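PDB 2AUS: pseudouridine synthase from Pyrococcus abyssi, which probably isomerises specific uridines in RNA to pseudouridine. Local coordinates for residues A127-F132 with Y156-L161; S182-I187 with A195-L200. All blocks are in the same frame, centred on the assembly; numbering follows the deposited sequence.

In the fold
Followed from the N terminus, the chain leaves strand 108-116, forms helix 122-131 and returns through strand 134-137 and a partly unmodelled segment to strand 152-164; interaction 1 closes this loop of 23 intervening residues. The chain then turns back in strand 167-174, enters helix 180-191 and, after a connection of 7 residues between the two segments, reaches strand 195-205, where interaction 2 closes a much shorter loop. The two are in series, neither nested nor crossing. Each lays a helix on the same six-stranded antiparallel sheet, their centres about 13 Å apart, and the helices also meet directly, F132 resting against H186 and I187.

Interaction 1. Residues A127-F132 with Y156-L161; sequences AVMKEF and YYIEIL
M129, near the C-terminal part of helix 122-131, and the CB of F132 just after it pack on I158 and I160 of strand 152-164, an example of a helix seated on an antiparallel sheet by a few apolar side chains. The sheet is the six-stranded one of the TruB-family pseudouridine synthase region. The methionine does most of the work from the helix side. Its CG stands beside the backbone N (chi1 -74°) and the chain runs straight through chi2, so the sulfur is carried down to the sheet; the bend at chi3 (72°) then turns the methyl over toward I158. The sulfur and the terminal methyl make their closest approaches to different residues: CE of M129 lies 3.6 Å from CG2 of I158, and SD of M129 lies 3.8 Å from CD1 of I160. The M129 and I158 side chains run nearly at right angles to each other.

I158 meets the helix segment through both of its branches. Its CG1 is turned beside the backbone N (chi1 -70°) and chi2 is extended, which brings CD1 of I158 against both O of M129, at 3.5 Å, and CB of F132, at 3.7 Å. With an alanine in place of I158, the M129 methyl would probably lose its nearest partner and a gap would open beside CB of F132. The F132 ring itself leads away, toward H186 and A190 of helix 180-191, and F170 of the adjoining strand 167-174 touches both M129 and I158.

Strand alternation turns I158 and I160 to the helix and Y157 and E159 to the other side, where E159 is salt-bridged to R171. No hydrogen bond joins the two segments, so their hold on each other rests on shape and dispersion, with the thioether laid against two branched isoleucines.

Interaction 2. Residues S182-I187 with A195-L200; sequences SLIHHI and AHMAEL
I184 of helix 180-191 projects onto A195 and M197 of strand 195-205, an example of a helix packed on a strand largely through one branched side chain. The axes of the two short segments approach to 6.8 Å at an angle of 148°. The contact belongs to the TruB-family pseudouridine synthase region, where helices 122-131 and 180-191 pack on a six-stranded antiparallel sheet.

Apolar contacts come first. The two branches of I184 divide the strand between them. With CG1 beside the backbone N (chi1 -73°) and chi2 extended, CD1 is delivered to the base of the methionine side chain, 3.4 Å from CG of M197 and 3.5 Å from CB of M197; both are tighter than ordinary van der Waals contact. The M197 chain passes across the isoleucine at about a right angle. The other branch, CG2 of I184, lies 3.9 Å from CB of A195. I184 also touches M114 of strand 108-116 and F170 of strand 167-174.

Contacts between side chain and backbone form a second group. The A195 methyl sits 3.7 Å from O of I184, while CG2 of I184 also rests on the main chain of the strand, 3.9 Å from C of H196. The small side chain of A195 is consistent with the close approach of the backbones, the CA atoms of H185 and A195 being 5.6 Å apart.

Polar links run to other parts of the assembly. A198 and E199 form a classic beta bulge opposite L113, and OE1 of E199 is hydrogen-bonded to the backbone of a chain of another protein.

Across the segments themselves there is no hydrogen bond or ion pair. Van der Waals contact joins them, while the backbones of H196, A198 and E199 bond to strand 108-116.

Interaction 1. Residues A127-F132 with Y156-L161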
loop_
_atom_site.group_PDB
_atom_site.type_symbol
_atom_site.label_atom_id
_atom_site.label_comp_id
_atom_site.label_asym_id
_atom_site.label_seq_id
_atom_site.Cartn_x
_atom_site.Cartn_y
_atom_site.Cartn_z
ATOM N N ALA A 127 -7.250 -30.281 23.497
ATOM C CA ALA A 127 -6.712 -30.628 24.806
ATOM C C ALA A 127 -5.425 -29.871 25.102
ATOM O O ALA A 127 -5.241 -29.354 26.204
ATOM C CB ALA A 127 -6.465 -32.131 24.889
ATOM N N VAL A 128 -4.537 -29.805 24.114
ATOM C CA VAL A 128 -3.262 -29.119 24.272
ATOM C C VAL A 128 -3.415 -27.612 24.430
ATOM O O VAL A 128 -2.690 -26.983 25.204
ATOM C CB VAL A 128 -2.336 -29.390 23.077
ATOM C CG1 VAL A 128 -1.079 -28.547 23.186
ATOM C CG2 VAL A 128 -1.983 -30.865 23.037
ATOM N N MET A 129 -4.351 -27.026 23.694
ATOM C CA MET A 129 -4.563 -25.590 23.783
ATOM C C MET A 129 -5.343 -25.248 25.037
ATOM O O MET A 129 -5.553 -24.077 25.355
ATOM C CB MET A 129 -5.293 -25.080 22.543
ATOM C CG MET A 129 -4.406 -25.036 21.314
ATOM S SD MET A 129 -5.256 -24.390 19.881
ATOM C CE MET A 129 -5.382 -22.641 20.318
ATOM N N LYS A 130 -5.771 -26.281 25.751
ATOM C CA LYS A 130 -6.510 -26.083 26.986
ATOM C C LYS A 130 -5.487 -26.002 28.115
ATOM O O LYS A 130 -5.703 -25.329 29.119
ATOM C CB LYS A 130 -7.470 -27.253 27.222
ATOM C CG LYS A 130 -8.442 -27.044 28.372
ATOM C CD LYS A 130 -9.376 -25.872 28.096
ATOM C CE LYS A 130 -10.359 -25.648 29.240
ATOM N NZ LYS A 130 -11.242 -24.470 28.991
ATOM N N GLU A 131 -4.358 -26.678 27.926
ATOM C CA GLU A 131 -3.299 -26.698 28.925
ATOM C C GLU A 131 -2.406 -25.460 28.868
ATOM O O GLU A 131 -1.607 -25.231 29.777
ATOM C CB GLU A 131 -2.431 -27.948 28.748
ATOM C CG GLU A 131 -1.463 -27.862 27.574
ATOM C CD GLU A 131 -0.646 -29.126 27.376
ATOM O OE1 GLU A 131 -1.250 -30.201 27.161
ATOM O OE2 GLU A 131 0.599 -29.040 27.437
ATOM N N PHE A 132 -2.515 -24.672 27.801
ATOM C CA PHE A 132 -1.698 -23.469 27.689
ATOM C C PHE A 132 -2.306 -22.285 28.417
ATOM O O PHE A 132 -1.703 -21.214 28.490
ATOM C CB PHE A 132 -1.436 -23.106 26.228
ATOM C CG PHE A 132 -0.189 -23.724 25.680
ATOM C CD1 PHE A 132 -0.196 -25.029 25.201
ATOM C CD2 PHE A 132 1.009 -23.022 25.700
ATOM C CE1 PHE A 132 0.976 -25.628 24.749
ATOM C CE2 PHE A 132 2.187 -23.611 25.254
ATOM C CZ PHE A 132 2.172 -24.919 24.777
ATOM N N TYR A 156 -4.963 -15.853 30.206
ATOM C CA TYR A 156 -6.216 -15.962 30.936
ATOM C C TYR A 156 -7.202 -16.946 30.330
ATOM O O TYR A 156 -7.970 -17.583 31.052
ATOM C CB TYR A 156 -6.858 -14.585 31.043
ATOM C CG TYR A 156 -5.965 -13.582 31.735
ATOM C CD1 TYR A 156 -5.604 -13.747 33.074
ATOM C CD2 TYR A 156 -5.464 -12.474 31.048
ATOM C CE1 TYR A 156 -4.764 -12.836 33.708
ATOM C CE2 TYR A 156 -4.626 -11.555 31.676
ATOM C CZ TYR A 156 -4.280 -11.745 33.004
ATOM O OH TYR A 156 -3.442 -10.849 33.630
ATOM N N TYR A 157 -7.187 -17.066 29.007
ATOM C CA TYR A 157 -8.092 -17.975 28.328
ATOM C C TYR A 157 -7.758 -18.155 26.858
ATOM O O TYR A 157 -7.241 -17.251 26.205
ATOM C CB TYR A 157 -9.544 -17.493 28.472
ATOM C CG TYR A 157 -9.816 -16.103 27.922
ATOM C CD1 TYR A 157 -9.984 -15.881 26.553
ATOM C CD2 TYR A 157 -9.906 -15.009 28.776
ATOM C CE1 TYR A 157 -10.240 -14.599 26.051
ATOM C CE2 TYR A 157 -10.156 -13.728 28.290
ATOM C CZ TYR A 157 -10.324 -13.527 26.930
ATOM O OH TYR A 157 -10.588 -12.251 26.468
ATOM N N ILE A 158 -8.043 -19.351 26.363
ATOM C CA ILE A 158 -7.832 -19.696 24.971
ATOM C C ILE A 158 -9.124 -20.353 24.529
ATOM O O ILE A 158 -9.438 -21.465 24.946
ATOM C CB ILE A 158 -6.680 -20.697 24.785
ATOM C CG1 ILE A 158 -5.346 -20.018 25.088
ATOM C CG2 ILE A 158 -6.687 -21.236 23.365
ATOM C CD1 ILE A 158 -4.145 -20.929 24.922
ATOM N N GLU A 159 -9.883 -19.644 23.703
ATOM C CA GLU A 159 -11.149 -20.139 23.198
ATOM C C GLU A 159 -11.028 -20.472 21.711
ATOM O O GLU A 159 -10.879 -19.585 20.874
ATOM C CB GLU A 159 -12.227 -19.080 23.415
ATOM C CG GLU A 159 -13.469 -19.261 22.562
ATOM C CD GLU A 159 -14.370 -18.040 22.596
ATOM O OE1 GLU A 159 -13.867 -16.918 22.357
ATOM O OE2 GLU A 159 -15.584 -18.203 22.849
ATOM N N ILE A 160 -11.080 -21.759 21.389
ATOM C CA ILE A 160 -10.991 -22.190 20.001
ATOM C C ILE A 160 -12.313 -21.908 19.303
ATOM O O ILE A 160 -13.360 -22.421 19.696
ATOM C CB ILE A 160 -10.675 -23.692 19.905
ATOM C CG1 ILE A 160 -9.283 -23.954 20.483
ATOM C CG2 ILE A 160 -10.755 -24.152 18.453
ATOM C CD1 ILE A 160 -8.869 -25.403 20.484
ATOM N N LEU A 161 -12.259 -21.067 18.278
ATOM C CA LEU A 161 -13.446 -20.711 17.524
ATOM C C LEU A 161 -13.723 -21.783 16.482
ATOM O O LEU A 161 -14.796 -22.385 16.470
ATOM C CB LEU A 161 -13.257 -19.352 16.845
ATOM C CG LEU A 161 -13.055 -18.149 17.781
ATOM C CD1 LEU A 161 -12.857 -16.890 16.955
ATOM C CD2 LEU A 161 -14.263 -17.989 18.699
#

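Interaction 2. Residues S182-I187 with A195-L200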
loop_
_atom_site.group_PDB
_atom_site.type_symbol
_atom_site.label_atom_id
_atom_site.label_comp_id
_atom_site.label_asym_id
_atom_site.label_seq_id
_atom_site.Cartn_x
_atom_site.Cartn_y
_atom_site.Cartn_z
ATOM N N SER A 182 4.952 -16.228 19.869
ATOM C CA SER A 182 5.704 -17.179 20.689
ATOM C C SER A 182 4.754 -18.215 21.281
ATOM O O SER A 182 5.068 -19.407 21.334
ATOM C CB SER A 182 6.441 -16.441 21.814
ATOM O OG SER A 182 7.049 -17.355 22.711
ATOM N N LEU A 183 3.593 -17.750 21.731
ATOM C CA LEU A 183 2.584 -18.634 22.297
ATOM C C LEU A 183 2.214 -19.693 21.258
ATOM O O LEU A 183 2.120 -20.884 21.568
ATOM C CB LEU A 183 1.330 -17.846 22.673
ATOM C CG LEU A 183 0.127 -18.703 23.082
ATOM C CD1 LEU A 183 0.408 -19.359 24.425
ATOM C CD2 LEU A 183 -1.124 -17.848 23.168
ATOM N N ILE A 184 2.007 -19.257 20.020
ATOM C CA ILE A 184 1.644 -20.186 18.960
ATOM C C ILE A 184 2.797 -21.136 18.672
ATOM O O ILE A 184 2.583 -22.323 18.435
ATOM C CB ILE A 184 1.221 -19.433 17.668
ATOM C CG1 ILE A 184 -0.159 -18.793 17.884
ATOM C CG2 ILE A 184 1.197 -20.389 16.469
ATOM C CD1 ILE A 184 -0.752 -18.130 16.658
ATOM N N HIS A 185 4.018 -20.614 18.704
ATOM C CA HIS A 185 5.197 -21.435 18.459
ATOM C C HIS A 185 5.270 -22.557 19.502
ATOM O O HIS A 185 5.528 -23.710 19.168
ATOM C CB HIS A 185 6.455 -20.564 18.527
ATOM C CG HIS A 185 7.730 -21.314 18.288
ATOM N ND1 HIS A 185 8.057 -21.856 17.064
ATOM C CD2 HIS A 185 8.764 -21.601 19.116
ATOM C CE1 HIS A 185 9.238 -22.446 17.146
ATOM N NE2 HIS A 185 9.688 -22.306 18.381
ATOM N N HIS A 186 5.022 -22.217 20.765
ATOM C CA HIS A 186 5.066 -23.205 21.838
ATOM C C HIS A 186 3.950 -24.232 21.722
ATOM O O HIS A 186 4.124 -25.386 22.109
ATOM C CB HIS A 186 5.005 -22.515 23.203
ATOM C CG HIS A 186 6.254 -21.762 23.547
ATOM N ND1 HIS A 186 6.542 -21.336 24.826
ATOM C CD2 HIS A 186 7.299 -21.374 22.777
ATOM C CE1 HIS A 186 7.712 -20.720 24.828
ATOM N NE2 HIS A 186 8.192 -20.730 23.598
ATOM N N ILE A 187 2.802 -23.806 21.201
ATOM C CA ILE A 187 1.673 -24.707 21.022
ATOM C C ILE A 187 2.037 -25.687 19.916
ATOM O O ILE A 187 1.671 -26.863 19.965
ATOM C CB ILE A 187 0.384 -23.933 20.631
ATOM C CG1 ILE A 187 -0.162 -23.183 21.854
ATOM C CG2 ILE A 187 -0.652 -24.887 20.060
ATOM C CD1 ILE A 187 -1.334 -22.255 21.546
ATOM N N ALA A 195 3.925 -25.027 14.574
ATOM C CA ALA A 195 2.851 -24.150 14.141
ATOM C C ALA A 195 3.352 -22.759 13.777
ATOM O O ALA A 195 4.379 -22.296 14.279
ATOM C CB ALA A 195 1.799 -24.057 15.224
ATOM N N HIS A 196 2.606 -22.102 12.898
ATOM C CA HIS A 196 2.938 -20.763 12.434
ATOM C C HIS A 196 1.726 -19.859 12.633
ATOM O O HIS A 196 0.591 -20.286 12.416
ATOM C CB HIS A 196 3.289 -20.818 10.943
ATOM C CG HIS A 196 3.565 -19.481 10.330
ATOM N ND1 HIS A 196 4.699 -18.749 10.617
ATOM C CD2 HIS A 196 2.863 -18.749 9.432
ATOM C CE1 HIS A 196 4.684 -17.626 9.919
ATOM N NE2 HIS A 196 3.581 -17.602 9.193
ATOM N N MET A 197 1.964 -18.621 13.058
ATOM C CA MET A 197 0.877 -17.661 13.238
ATOM C C MET A 197 0.608 -16.991 11.879
ATOM O O MET A 197 1.359 -16.112 11.454
ATOM C CB MET A 197 1.262 -16.603 14.278
ATOM C CG MET A 197 0.145 -15.627 14.596
ATOM S SD MET A 197 0.591 -14.489 15.928
ATOM C CE MET A 197 1.671 -13.349 15.020
ATOM N N ALA A 198 -0.458 -17.419 11.206
ATOM C CA ALA A 198 -0.803 -16.889 9.886
ATOM C C ALA A 198 -1.422 -15.503 9.907
ATOM O O ALA A 198 -1.252 -14.726 8.971
ATOM C CB ALA A 198 -1.739 -17.847 9.166
ATOM N N GLU A 199 -2.150 -15.188 10.969
ATOM C CA GLU A 199 -2.792 -13.886 11.054
ATOM C C GLU A 199 -3.110 -13.567 12.502
ATOM O O GLU A 199 -3.412 -14.461 13.291
ATOM C CB GLU A 199 -4.079 -13.894 10.223
ATOM C CG GLU A 199 -4.582 -12.514 9.853
ATOM C CD GLU A 199 -5.886 -12.563 9.083
ATOM O OE1 GLU A 199 -6.013 -13.420 8.180
ATOM O OE2 GLU A 199 -6.781 -11.740 9.377
ATOM N N LEU A 200 -3.061 -12.284 12.838
ATOM C CA LEU A 200 -3.320 -11.844 14.199
ATOM C C LEU A 200 -4.120 -10.544 14.209
ATOM O O LEU A 200 -3.834 -9.632 13.444
ATOM C CB LEU A 200 -1.990 -11.613 14.919
ATOM C CG LEU A 200 -1.898 -11.803 16.437
ATOM C CD1 LEU A 200 -1.061 -10.683 17.013
ATOM C CD2 LEU A 200 -3.278 -11.842 17.072
#